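Local coordinates for protein 2,3-bisphosphoglycerate-independent phosphoglycerate mutase (PDB 2ZKT) that probably interconverts 2-phosphoglycerate and 3-phosphoglycerate in glycolysis, as a metal-binding mutase that needs no 2,3-bisphosphoglycerate, at residues A58-A63 / G345-P350; I52-P57 / L388-G393; R99-T104 / R159-G164; K198-L203 / A220-I225. One frame throughout, in Å; residues are numbered along the deposited sequence.

Overall arrangement
Contact 1 is the buried one, close to the middle of the chain, and a zinc ion gives it its chemistry. Contact 2 lies about 11 Å away, centre to centre, at the surface; I52 packs on A58 and so joins the two, but here arginines lie over a proline and a lysine with no metal involved. Contacts 3 and 4 share a separate four-stranded antiparallel sheet, contact 3 within it and contact 4 laying a helix on it, both partly buried: strands 96-103 and 222-229 are neighbours there. Contact 3 is strand pairing through backbone bonds, contact 4 a mainly apolar helix-on-strand packing. Contacts 2 and 4 are farthest apart, about 41 Å between centres.

Contact 1 of 4, residues A58-A63 / G345-P350; sequences AGSDTA and GDHSTP. With ZN (zinc ion), chain G.
A63 and D346 make the tight part of this contact. The methyl of A63 presses on the backbone of the other segment, with A63 CB 3.1 Å from D346 O, and their two CB atoms also touch. The start of helix 60-67 is firm here: G59 is its N-cap, and G59 O takes both A63 N and T62 OG1. H347 is buried beside this corner, with the methyl of A63 near the plane of its imidazole, at the edge.

Toward S60, which is partly exposed, the fit is looser. S60 OG stands 3.5 Å from D346 OD2, and what joins them is the zinc ion. D346 OD2 binds it at 2.3 Å, H347 NE2 at 2.4 Å and S60 OG at a longer 2.6 Å, with D13 as the fourth protein ligand. D346 and H347 both place CG between backbone N and carbonyl carbon (chi1 55° and 64°), which turns both groups to the metal. H347 also stacks on H356, a ligand of the second zinc. The polar link across the segments thus runs through the ion, and a metal-held serine at a helix start is consistent with the phosphate-accepting site of alkaline phosphatase relatives.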
loop_
_atom_site.group_PDB
_atom_site.type_symbol
_atom_site.label_atom_id
_atom_site.label_comp_id
_atom_site.label_asym_id
_atom_site.label_seq_id
_atom_site.Cartn_x
_atom_site.Cartn_y
_atom_site.Cartn_z
ATOM N N ALA B 58 -17.423 15.433 -11.745
ATOM C CA ALA B 58 -18.205 14.705 -12.734
ATOM C C ALA B 58 -19.001 13.584 -12.074
ATOM O O ALA B 58 -18.488 12.883 -11.189
ATOM C CB ALA B 58 -17.281 14.104 -13.784
ATOM N N GLY B 59 -20.258 13.424 -12.499
ATOM C CA GLY B 59 -21.070 12.331 -11.984
ATOM C C GLY B 59 -20.456 11.080 -12.603
ATOM O O GLY B 59 -19.692 11.182 -13.572
ATOM N N SER B 60 -20.771 9.902 -12.072
ATOM C CA SER B 60 -20.191 8.667 -12.605
ATOM C C SER B 60 -20.481 8.431 -14.098
ATOM O O SER B 60 -19.621 7.939 -14.829
ATOM C CB SER B 60 -20.683 7.463 -11.791
ATOM O OG SER B 60 -19.701 6.436 -11.753
ATOM N N ASP B 61 -21.690 8.780 -14.547
ATOM C CA ASP B 61 -22.073 8.575 -15.951
ATOM C C ASP B 61 -21.320 9.491 -16.929
ATOM O O ASP B 61 -20.763 9.012 -17.927
ATOM C CB ASP B 61 -23.600 8.737 -16.112
ATOM C CG ASP B 61 -24.131 10.027 -15.491
ATOM O OD1 ASP B 61 -23.344 10.751 -14.833
ATOM O OD2 ASP B 61 -25.344 10.312 -15.654
ATOM N N THR B 62 -21.298 10.796 -16.643
ATOM C CA THR B 62 -20.600 11.768 -17.493
ATOM C C THR B 62 -19.067 11.533 -17.501
ATOM O O THR B 62 -18.388 11.796 -18.502
ATOM C CB THR B 62 -20.877 13.233 -17.021
ATOM O OG1 THR B 62 -20.433 13.400 -15.659
ATOM C CG2 THR B 62 -22.381 13.557 -17.113
ATOM N N ALA B 63 -18.530 11.036 -16.380
ATOM C CA ALA B 63 -17.095 10.768 -16.273
ATOM C C ALA B 63 -16.706 9.614 -17.189
ATOM O O ALA B 63 -15.620 9.617 -17.784
ATOM C CB ALA B 63 -16.709 10.430 -14.815
ATOM N N GLY B 345 -8.765 6.651 -12.531
ATOM C CA GLY B 345 -10.119 6.686 -11.998
ATOM C C GLY B 345 -11.003 7.575 -12.875
ATOM O O GLY B 345 -10.533 8.483 -13.547
ATOM N N ASP B 346 -12.309 7.249 -12.900
ATOM C CA ASP B 346 -13.229 8.102 -13.648
ATOM C C ASP B 346 -13.370 9.484 -12.992
ATOM O O ASP B 346 -13.877 10.436 -13.576
ATOM C CB ASP B 346 -14.592 7.401 -13.727
ATOM C CG ASP B 346 -15.081 7.065 -12.323
ATOM O OD1 ASP B 346 -14.241 6.689 -11.499
ATOM O OD2 ASP B 346 -16.281 7.167 -12.074
ATOM N N HIS B 347 -12.924 9.563 -11.716
ATOM C CA HIS B 347 -12.953 10.844 -11.011
ATOM C C HIS B 347 -12.367 10.729 -9.593
ATOM O O HIS B 347 -12.029 9.653 -9.110
ATOM C CB HIS B 347 -14.408 11.329 -10.952
ATOM C CG HIS B 347 -15.236 10.367 -10.136
ATOM N ND1 HIS B 347 -15.122 10.245 -8.789
ATOM C CD2 HIS B 347 -16.244 9.500 -10.578
ATOM C CE1 HIS B 347 -16.042 9.328 -8.428
ATOM N NE2 HIS B 347 -16.728 8.863 -9.480
ATOM N N SER B 348 -12.207 11.899 -8.938
ATOM C CA SER B 348 -11.742 11.908 -7.549
ATOM C C SER B 348 -12.915 11.866 -6.565
ATOM O O SER B 348 -13.968 12.456 -6.787
ATOM C CB SER B 348 -10.937 13.190 -7.321
ATOM O OG SER B 348 -9.649 13.033 -7.927
ATOM N N THR B 349 -12.725 11.154 -5.455
ATOM C CA THR B 349 -13.731 11.098 -4.399
ATOM C C THR B 349 -12.978 11.151 -3.089
ATOM O O THR B 349 -12.780 10.130 -2.434
ATOM C CB THR B 349 -14.567 9.806 -4.442
ATOM O OG1 THR B 349 -15.254 9.727 -5.702
ATOM C CG2 THR B 349 -15.613 9.814 -3.310
ATOM N N PRO B 350 -12.529 12.352 -2.699
ATOM C CA PRO B 350 -11.773 12.574 -1.452
ATOM C C PRO B 350 -12.580 12.147 -0.224
ATOM O O PRO B 350 -13.789 12.394 -0.151
ATOM C CB PRO B 350 -11.520 14.090 -1.460
ATOM C CG PRO B 350 -11.658 14.488 -2.906
ATOM C CD PRO B 350 -12.795 13.630 -3.391
HETATM ZN ZN ZN G . -17.598 6.732 -10.283
#

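Contact 2 of 4, residues I52-P57 / L388-G393; sequences IKPGQP and LGRIRG
Flat guanidinium groups resting on aliphatic carbon supply most of the packing between R390, R392 and the turn that carries K53 and P54. R392 lays one face over K53, whose CB sits 4.0 Å above the plane, over its centre. A bend at chi2 (-63°) folds the arginine back to this place. Its NH2 then reaches the proline ring, 3.8 Å from P54 CD. R390 instead runs out extended, and its NH2 comes to 3.7 Å from P54 CB while P54 CG lies over a face of the group.

The polar terms are sparser. I52 O lies 3.4 Å from R392 NH1. R390 spends its charge elsewhere, in a salt bridge from NE to D50. Within 52-57 the backbone closes a type II beta turn, with Q56 N bonded to K53 O at 3.0 Å and G55 taking the positive phi.

The whole contact sits at the edge of the large mixed sheet. Segment 52-57 follows strand 45-50, and I391 of the outermost strand 391-392 bonds back to Q48 and D50 of that same strand; I52 and K53 also lean on Y73 of helix 72-75.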
loop_
_atom_site.group_PDB
_atom_site.type_symbol
_atom_site.label_atom_id
_atom_site.label_comp_id
_atom_site.label_asym_id
_atom_site.label_seq_id
_atom_site.Cartn_x
_atom_site.Cartn_y
_atom_site.Cartn_z
ATOM N N ILE B 52 -13.755 16.103 -16.771
ATOM C CA ILE B 52 -14.460 17.146 -17.520
ATOM C C ILE B 52 -13.576 18.367 -17.774
ATOM O O ILE B 52 -13.351 18.757 -18.917
ATOM C CB ILE B 52 -15.755 17.560 -16.769
ATOM C CG1 ILE B 52 -16.671 16.329 -16.639
ATOM C CG2 ILE B 52 -16.475 18.681 -17.513
ATOM C CD1 ILE B 52 -17.956 16.585 -15.892
ATOM N N LYS B 53 -13.074 18.967 -16.698
ATOM C CA LYS B 53 -12.208 20.136 -16.794
ATOM C C LYS B 53 -11.725 20.480 -15.382
ATOM O O LYS B 53 -12.300 20.021 -14.393
ATOM C CB LYS B 53 -12.962 21.322 -17.409
ATOM C CG LYS B 53 -14.242 21.737 -16.673
ATOM C CD LYS B 53 -14.880 22.988 -17.318
ATOM C CE LYS B 53 -16.162 23.395 -16.575
ATOM N NZ LYS B 53 -16.739 24.689 -17.036
ATOM N N PRO B 54 -10.654 21.287 -15.273
ATOM C CA PRO B 54 -10.103 21.678 -13.962
ATOM C C PRO B 54 -11.162 22.113 -12.933
ATOM O O PRO B 54 -11.976 23.020 -13.189
ATOM C CB PRO B 54 -9.146 22.818 -14.317
ATOM C CG PRO B 54 -8.678 22.446 -15.695
ATOM C CD PRO B 54 -9.952 21.981 -16.375
ATOM N N GLY B 55 -11.151 21.450 -11.777
ATOM C CA GLY B 55 -12.073 21.779 -10.699
ATOM C C GLY B 55 -13.549 21.467 -10.897
ATOM O O GLY B 55 -14.373 21.906 -10.092
ATOM N N GLN B 56 -13.896 20.725 -11.952
ATOM C CA GLN B 56 -15.304 20.385 -12.193
ATOM C C GLN B 56 -15.648 18.921 -11.844
ATOM O O GLN B 56 -15.250 17.992 -12.550
ATOM C CB GLN B 56 -15.661 20.656 -13.656
ATOM C CG GLN B 56 -17.071 20.226 -14.041
ATOM C CD GLN B 56 -18.153 20.910 -13.211
ATOM O OE1 GLN B 56 -18.366 22.117 -13.318
ATOM N NE2 GLN B 56 -18.842 20.131 -12.377
ATOM N N PRO B 57 -16.405 18.700 -10.748
ATOM C CA PRO B 57 -16.767 17.324 -10.373
ATOM C C PRO B 57 -17.668 16.705 -11.446
ATOM O O PRO B 57 -18.573 17.364 -11.984
ATOM C CB PRO B 57 -17.522 17.495 -9.046
ATOM C CG PRO B 57 -17.023 18.810 -8.512
ATOM C CD PRO B 57 -16.927 19.670 -9.761
ATOM N N LEU B 388 3.051 12.602 -19.419
ATOM C CA LEU B 388 1.824 12.811 -20.213
ATOM C C LEU B 388 1.256 14.205 -19.977
ATOM O O LEU B 388 0.469 14.715 -20.794
ATOM C CB LEU B 388 0.734 11.785 -19.863
ATOM C CG LEU B 388 0.912 10.333 -20.347
ATOM C CD1 LEU B 388 -0.194 9.424 -19.751
ATOM C CD2 LEU B 388 0.869 10.318 -21.880
ATOM N N GLY B 389 1.657 14.814 -18.857
ATOM C CA GLY B 389 1.167 16.139 -18.509
ATOM C C GLY B 389 -0.271 16.081 -18.010
ATOM O O GLY B 389 -0.775 15.011 -17.660
ATOM N N ARG B 390 -0.940 17.233 -17.977
ATOM C CA ARG B 390 -2.329 17.309 -17.523
ATOM C C ARG B 390 -3.238 17.297 -18.759
ATOM O O ARG B 390 -3.296 18.276 -19.511
ATOM C CB ARG B 390 -2.553 18.589 -16.707
ATOM C CG ARG B 390 -3.977 18.744 -16.193
ATOM C CD ARG B 390 -4.063 19.804 -15.091
ATOM N NE ARG B 390 -5.370 19.782 -14.425
ATOM C CZ ARG B 390 -5.655 20.428 -13.291
ATOM N NH1 ARG B 390 -4.730 21.162 -12.672
ATOM N NH2 ARG B 390 -6.876 20.336 -12.775
ATOM N N ILE B 391 -3.943 16.182 -18.963
ATOM C CA ILE B 391 -4.833 16.017 -20.118
ATOM C C ILE B 391 -6.302 15.840 -19.699
ATOM O O ILE B 391 -6.615 15.828 -18.496
ATOM C CB ILE B 391 -4.415 14.772 -20.926
ATOM C CG1 ILE B 391 -4.638 13.508 -20.086
ATOM C CG2 ILE B 391 -2.948 14.864 -21.298
ATOM C CD1 ILE B 391 -4.066 12.258 -20.721
ATOM N N ARG B 392 -7.194 15.713 -20.686
ATOM C CA ARG B 392 -8.625 15.509 -20.427
ATOM C C ARG B 392 -8.906 14.003 -20.458
ATOM O O ARG B 392 -8.175 13.223 -21.094
ATOM C CB ARG B 392 -9.511 16.197 -21.495
ATOM C CG ARG B 392 -9.545 17.729 -21.440
ATOM C CD ARG B 392 -10.136 18.254 -20.130
ATOM N NE ARG B 392 -9.755 19.653 -19.904
ATOM C CZ ARG B 392 -10.396 20.704 -20.414
ATOM N NH1 ARG B 392 -11.476 20.526 -21.175
ATOM N NH2 ARG B 392 -9.942 21.934 -20.183
ATOM N N GLY B 393 -9.982 13.608 -19.778
ATOM C CA GLY B 393 -10.355 12.207 -19.735
ATOM C C GLY B 393 -10.616 11.645 -21.120
ATOM O O GLY B 393 -10.306 10.481 -21.372
#

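Contact 3 of 4, residues R99-T104 / R159-G164; sequences RVNFAT and RGYKVG
V100 and F102 reach across to K162 and G160 through two backbone bonds. V100 N gives its hydrogen to K162 O at 2.7 Å, and F102 N gives its own to G160 O at 2.8 Å. No return bond forms: V100 O lies near K162 N, but at an angle that rules out a hydrogen bond, and has a CA-H contact from Y161 CA at 3.1 Å instead.

These strands are the inner pair of a four-stranded antiparallel sheet in an alpha/beta unit, set apart from the zinc-bearing core. Strand 96-103 also bonds on its far edge to strand 222-229, through N101 with L224 and A103 with Y222, while V163 bonds to K155 on the outer strand 152-155.

On the face carrying V100 and K162, a bend at chi3 (68°) turns the end of the lysine along the valine, bringing K162 CE to 3.4 Å from V100 CG1. The F102 ring crosses this chain at about a right angle, with F102 CZ 3.6 Å from K162 CD, and leans on V134 and V138 of helix 131-142. With an alanine in place of F102, a gap would probably open between that helix and the lysine chain, leaving K162 freer to turn. K162 NZ is buried with no polar partner in the model.

On the other face N101 ND2 comes to the edge of the Y161 ring, 3.1 Å from Y161 CE1, its amide almost perpendicular to the ring. N101 OD1, buried too, likewise lacks a partner.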
loop_
_atom_site.group_PDB
_atom_site.type_symbol
_atom_site.label_atom_id
_atom_site.label_comp_id
_atom_site.label_asym_id
_atom_site.label_seq_id
_atom_site.Cartn_x
_atom_site.Cartn_y
_atom_site.Cartn_z
ATOM N N ARG B 99 -34.311 7.342 -12.861
ATOM C CA ARG B 99 -33.847 6.571 -11.707
ATOM C C ARG B 99 -34.969 6.828 -10.677
ATOM O O ARG B 99 -35.440 7.965 -10.513
ATOM C CB ARG B 99 -32.490 7.091 -11.202
ATOM C CG ARG B 99 -32.470 8.561 -10.814
ATOM C CD ARG B 99 -31.030 9.071 -10.689
ATOM N NE ARG B 99 -30.293 8.434 -9.592
ATOM C CZ ARG B 99 -30.503 8.688 -8.299
ATOM N NH1 ARG B 99 -31.430 9.573 -7.934
ATOM N NH2 ARG B 99 -29.789 8.056 -7.371
ATOM N N VAL B 100 -35.417 5.766 -10.013
ATOM C CA VAL B 100 -36.506 5.890 -9.043
ATOM C C VAL B 100 -36.166 5.403 -7.626
ATOM O O VAL B 100 -35.573 4.326 -7.445
ATOM C CB VAL B 100 -37.758 5.090 -9.513
ATOM C CG1 VAL B 100 -38.932 5.388 -8.589
ATOM C CG2 VAL B 100 -38.094 5.424 -10.978
ATOM N N ASN B 101 -36.573 6.190 -6.628
ATOM C CA ASN B 101 -36.353 5.829 -5.228
ATOM C C ASN B 101 -37.715 5.649 -4.566
ATOM O O ASN B 101 -38.590 6.522 -4.697
ATOM C CB ASN B 101 -35.592 6.935 -4.471
ATOM C CG ASN B 101 -34.181 7.155 -5.005
ATOM O OD1 ASN B 101 -33.988 7.734 -6.082
ATOM N ND2 ASN B 101 -33.187 6.691 -4.251
ATOM N N PHE B 102 -37.912 4.516 -3.883
ATOM C CA PHE B 102 -39.171 4.297 -3.162
ATOM C C PHE B 102 -39.042 5.190 -1.924
ATOM O O PHE B 102 -37.989 5.199 -1.268
ATOM C CB PHE B 102 -39.320 2.831 -2.725
ATOM C CG PHE B 102 -39.657 1.895 -3.846
ATOM C CD1 PHE B 102 -40.882 1.995 -4.508
ATOM C CD2 PHE B 102 -38.745 0.927 -4.259
ATOM C CE1 PHE B 102 -41.198 1.142 -5.565
ATOM C CE2 PHE B 102 -39.051 0.067 -5.321
ATOM C CZ PHE B 102 -40.283 0.178 -5.976
ATOM N N ALA B 103 -40.092 5.956 -1.623
ATOM C CA ALA B 103 -40.069 6.849 -0.460
ATOM C C ALA B 103 -41.310 6.671 0.419
ATOM O O ALA B 103 -42.141 5.786 0.180
ATOM C CB ALA B 103 -39.961 8.308 -0.923
ATOM N N THR B 104 -41.423 7.524 1.438
ATOM C CA THR B 104 -42.560 7.488 2.360
ATOM C C THR B 104 -43.270 8.853 2.379
ATOM O O THR B 104 -42.677 9.866 2.768
ATOM C CB THR B 104 -42.099 7.133 3.806
ATOM O OG1 THR B 104 -41.373 5.891 3.795
ATOM C CG2 THR B 104 -43.304 6.986 4.729
ATOM N N ARG B 159 -31.661 -2.321 -3.526
ATOM C CA ARG B 159 -32.124 -1.567 -2.355
ATOM C C ARG B 159 -33.447 -0.852 -2.665
ATOM O O ARG B 159 -34.330 -1.396 -3.312
ATOM C CB ARG B 159 -31.028 -0.577 -1.921
ATOM C CG ARG B 159 -29.797 -1.272 -1.284
ATOM C CD ARG B 159 -28.928 -0.330 -0.421
ATOM N NE ARG B 159 -28.024 0.456 -1.281
ATOM C CZ ARG B 159 -26.998 1.149 -0.718
ATOM N NH1 ARG B 159 -26.779 1.126 0.597
ATOM N NH2 ARG B 159 -26.185 1.868 -1.507
ATOM N N GLY B 160 -33.586 0.391 -2.157
ATOM C CA GLY B 160 -34.854 1.103 -2.353
ATOM C C GLY B 160 -34.942 1.805 -3.733
ATOM O O GLY B 160 -35.829 2.613 -3.979
ATOM N N TYR B 161 -34.016 1.479 -4.633
ATOM C CA TYR B 161 -33.991 2.090 -5.961
ATOM C C TYR B 161 -34.889 1.347 -6.961
ATOM O O TYR B 161 -35.525 0.346 -6.619
ATOM C CB TYR B 161 -32.546 2.130 -6.477
ATOM C CG TYR B 161 -31.561 2.797 -5.526
ATOM C CD1 TYR B 161 -31.655 4.160 -5.234
ATOM C CD2 TYR B 161 -30.531 2.061 -4.922
ATOM C CE1 TYR B 161 -30.746 4.781 -4.363
ATOM C CE2 TYR B 161 -29.618 2.668 -4.049
ATOM C CZ TYR B 161 -29.731 4.028 -3.776
ATOM O OH TYR B 161 -28.831 4.642 -2.925
ATOM N N LYS B 162 -34.926 1.845 -8.199
ATOM C CA LYS B 162 -35.744 1.266 -9.272
ATOM C C LYS B 162 -35.545 2.092 -10.562
ATOM O O LYS B 162 -34.924 3.164 -10.525
ATOM C CB LYS B 162 -37.225 1.293 -8.863
ATOM C CG LYS B 162 -38.181 0.723 -9.903
ATOM C CD LYS B 162 -39.647 0.839 -9.462
ATOM C CE LYS B 162 -40.120 2.290 -9.412
ATOM N NZ LYS B 162 -41.570 2.381 -9.081
ATOM N N VAL B 163 -36.074 1.596 -11.688
ATOM C CA VAL B 163 -35.968 2.286 -12.985
ATOM C C VAL B 163 -37.320 2.432 -13.714
ATOM O O VAL B 163 -38.056 1.451 -13.885
ATOM C CB VAL B 163 -34.998 1.551 -13.941
ATOM C CG1 VAL B 163 -34.924 2.298 -15.264
ATOM C CG2 VAL B 163 -33.612 1.451 -13.315
ATOM N N GLY B 164 -37.629 3.659 -14.150
ATOM C CA GLY B 164 -38.873 3.947 -14.868
ATOM C C GLY B 164 -38.590 4.327 -16.323
ATOM O O GLY B 164 -37.798 5.232 -16.601
#

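Contact 4 of 4, residues K198-L203 / A220-I225; sequences KAQEVL and ANYLLI
Helix 186-203 packs on one face of a four-stranded antiparallel sheet, as the helix layer of an alpha/beta arrangement, and its last turns bring A199, Q200 and L203 onto the start of strand 222-229, an outermost strand. That strand enters through a classic beta bulge, where N221 and Y222 both face A103. Helix and strand run at 139° to each other, their short axes 7.9 Å apart.

The apolar core of the contact is a pair of helix residues one turn apart, A199 and L203, both meeting L223. A199 CB touches L223 CD1 at 3.8 Å. L203 CD1 lies 3.9 Å from L223 CG and also rests on the backbone of N221. The other methyl, L203 CD2, comes to 3.5 Å from A220 O. L203 swings CG away from its carbonyl carbon (chi1 -82°), which lets its two branches straddle this ground. An alanine at L203 would lose both branches and is likely to leave L223 with A199 as its one apolar neighbour from this helix segment, and the A220-N221 backbone poorly covered.

N209 ND2 bonds to both L203 O and A220 O, while N221 OD1 takes the backbone N of L105. L223 carries the packing deeper, onto V100 and F102 of strand 96-103.

Beside this apolar patch Q200 reaches over with an extended chain, its CG 3.2 Å from N221 O. Its amide, turned 47° from the plane of the Y222 ring, ends with Q200 OE1 3.5 Å from Y222 CD1.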
loop_
_atom_site.group_PDB
_atom_site.type_symbol
_atom_site.label_atom_id
_atom_site.label_comp_id
_atom_site.label_asym_id
_atom_site.label_seq_id
_atom_site.Cartn_x
_atom_site.Cartn_y
_atom_site.Cartn_z
ATOM N N LYS B 198 -51.141 7.399 -9.281
ATOM C CA LYS B 198 -51.596 6.036 -9.542
ATOM C C LYS B 198 -50.720 5.000 -8.825
ATOM O O LYS B 198 -51.196 4.054 -8.209
ATOM C CB LYS B 198 -51.563 5.796 -11.053
ATOM C CG LYS B 198 -52.953 5.923 -11.690
ATOM C CD LYS B 198 -52.909 5.777 -13.215
ATOM C CE LYS B 198 -53.954 6.657 -13.916
ATOM N NZ LYS B 198 -54.487 5.952 -15.084
ATOM N N ALA B 199 -49.390 5.188 -8.957
ATOM C CA ALA B 199 -48.444 4.287 -8.302
ATOM C C ALA B 199 -48.726 4.174 -6.799
ATOM O O ALA B 199 -48.682 3.107 -6.196
ATOM C CB ALA B 199 -47.028 4.828 -8.530
ATOM N N GLN B 200 -48.993 5.350 -6.188
ATOM C CA GLN B 200 -49.241 5.385 -4.745
ATOM C C GLN B 200 -50.366 4.425 -4.327
ATOM O O GLN B 200 -50.305 3.765 -3.295
ATOM C CB GLN B 200 -49.612 6.821 -4.360
ATOM C CG GLN B 200 -49.516 7.064 -2.850
ATOM C CD GLN B 200 -49.846 8.511 -2.551
ATOM O OE1 GLN B 200 -49.031 9.297 -2.093
ATOM N NE2 GLN B 200 -51.125 8.846 -2.831
ATOM N N GLU B 201 -51.445 4.405 -5.137
ATOM C CA GLU B 201 -52.582 3.529 -4.875
ATOM C C GLU B 201 -52.156 2.058 -4.849
ATOM O O GLU B 201 -52.496 1.300 -3.947
ATOM C CB GLU B 201 -53.623 3.752 -5.978
ATOM C CG GLU B 201 -54.298 5.124 -5.874
ATOM C CD GLU B 201 -55.371 5.236 -6.937
ATOM O OE1 GLU B 201 -55.846 4.207 -7.404
ATOM O OE2 GLU B 201 -55.726 6.361 -7.293
ATOM N N VAL B 202 -51.435 1.678 -5.923
ATOM C CA VAL B 202 -50.902 0.314 -5.984
ATOM C C VAL B 202 -50.012 -0.006 -4.776
ATOM O O VAL B 202 -50.136 -1.042 -4.126
ATOM C CB VAL B 202 -50.096 0.174 -7.278
ATOM C CG1 VAL B 202 -49.659 -1.280 -7.465
ATOM C CG2 VAL B 202 -50.951 0.595 -8.463
ATOM N N LEU B 203 -49.056 0.911 -4.502
ATOM C CA LEU B 203 -48.063 0.904 -3.426
ATOM C C LEU B 203 -48.708 0.830 -2.033
ATOM O O LEU B 203 -48.395 -0.027 -1.214
ATOM C CB LEU B 203 -47.208 2.170 -3.554
ATOM C CG LEU B 203 -46.087 2.008 -4.586
ATOM C CD1 LEU B 203 -45.246 3.279 -4.740
ATOM C CD2 LEU B 203 -45.111 0.883 -4.229
ATOM N N ALA B 220 -43.085 2.084 1.965
ATOM C CA ALA B 220 -42.616 2.520 0.645
ATOM C C ALA B 220 -43.880 2.798 -0.169
ATOM O O ALA B 220 -44.288 1.968 -0.983
ATOM C CB ALA B 220 -41.795 1.407 -0.022
ATOM N N ASN B 221 -44.506 3.955 0.058
ATOM C CA ASN B 221 -45.744 4.288 -0.649
ATOM C C ASN B 221 -45.605 5.440 -1.642
ATOM O O ASN B 221 -46.578 5.806 -2.317
ATOM C CB ASN B 221 -46.861 4.617 0.360
ATOM C CG ASN B 221 -46.666 5.971 1.035
ATOM O OD1 ASN B 221 -45.554 6.318 1.460
ATOM N ND2 ASN B 221 -47.754 6.741 1.147
ATOM N N TYR B 222 -44.410 6.022 -1.734
ATOM C CA TYR B 222 -44.220 7.111 -2.679
ATOM C C TYR B 222 -43.052 6.858 -3.628
ATOM O O TYR B 222 -42.125 6.093 -3.325
ATOM C CB TYR B 222 -44.028 8.446 -1.953
ATOM C CG TYR B 222 -44.436 9.620 -2.822
ATOM C CD1 TYR B 222 -45.749 9.739 -3.289
ATOM C CD2 TYR B 222 -43.513 10.601 -3.191
ATOM C CE1 TYR B 222 -46.135 10.805 -4.101
ATOM C CE2 TYR B 222 -43.888 11.673 -4.006
ATOM C CZ TYR B 222 -45.199 11.772 -4.457
ATOM O OH TYR B 222 -45.578 12.836 -5.257
ATOM N N LEU B 223 -43.101 7.518 -4.780
ATOM C CA LEU B 223 -42.074 7.348 -5.801
ATOM C C LEU B 223 -41.302 8.639 -6.101
ATOM O O LEU B 223 -41.898 9.627 -6.537
ATOM C CB LEU B 223 -42.743 6.833 -7.088
ATOM C CG LEU B 223 -43.031 5.330 -7.199
ATOM C CD1 LEU B 223 -43.223 4.917 -8.648
ATOM C CD2 LEU B 223 -41.886 4.556 -6.546
ATOM N N LEU B 224 -39.989 8.645 -5.839
ATOM C CA LEU B 224 -39.177 9.828 -6.162
ATOM C C LEU B 224 -38.494 9.527 -7.503
ATOM O O LEU B 224 -37.652 8.633 -7.597
ATOM C CB LEU B 224 -38.133 10.118 -5.073
ATOM C CG LEU B 224 -38.702 10.629 -3.736
ATOM C CD1 LEU B 224 -37.547 11.082 -2.837
ATOM C CD2 LEU B 224 -39.673 11.787 -3.975
ATOM N N ILE B 225 -38.895 10.277 -8.537
ATOM C CA ILE B 225 -38.386 10.094 -9.901
ATOM C C ILE B 225 -37.471 11.235 -10.329
ATOM O O ILE B 225 -37.846 12.408 -10.273
ATOM C CB ILE B 225 -39.553 10.018 -10.925
ATOM C CG1 ILE B 225 -40.584 8.971 -10.478
ATOM C CG2 ILE B 225 -39.013 9.652 -12.302
ATOM C CD1 ILE B 225 -41.838 8.936 -11.341
#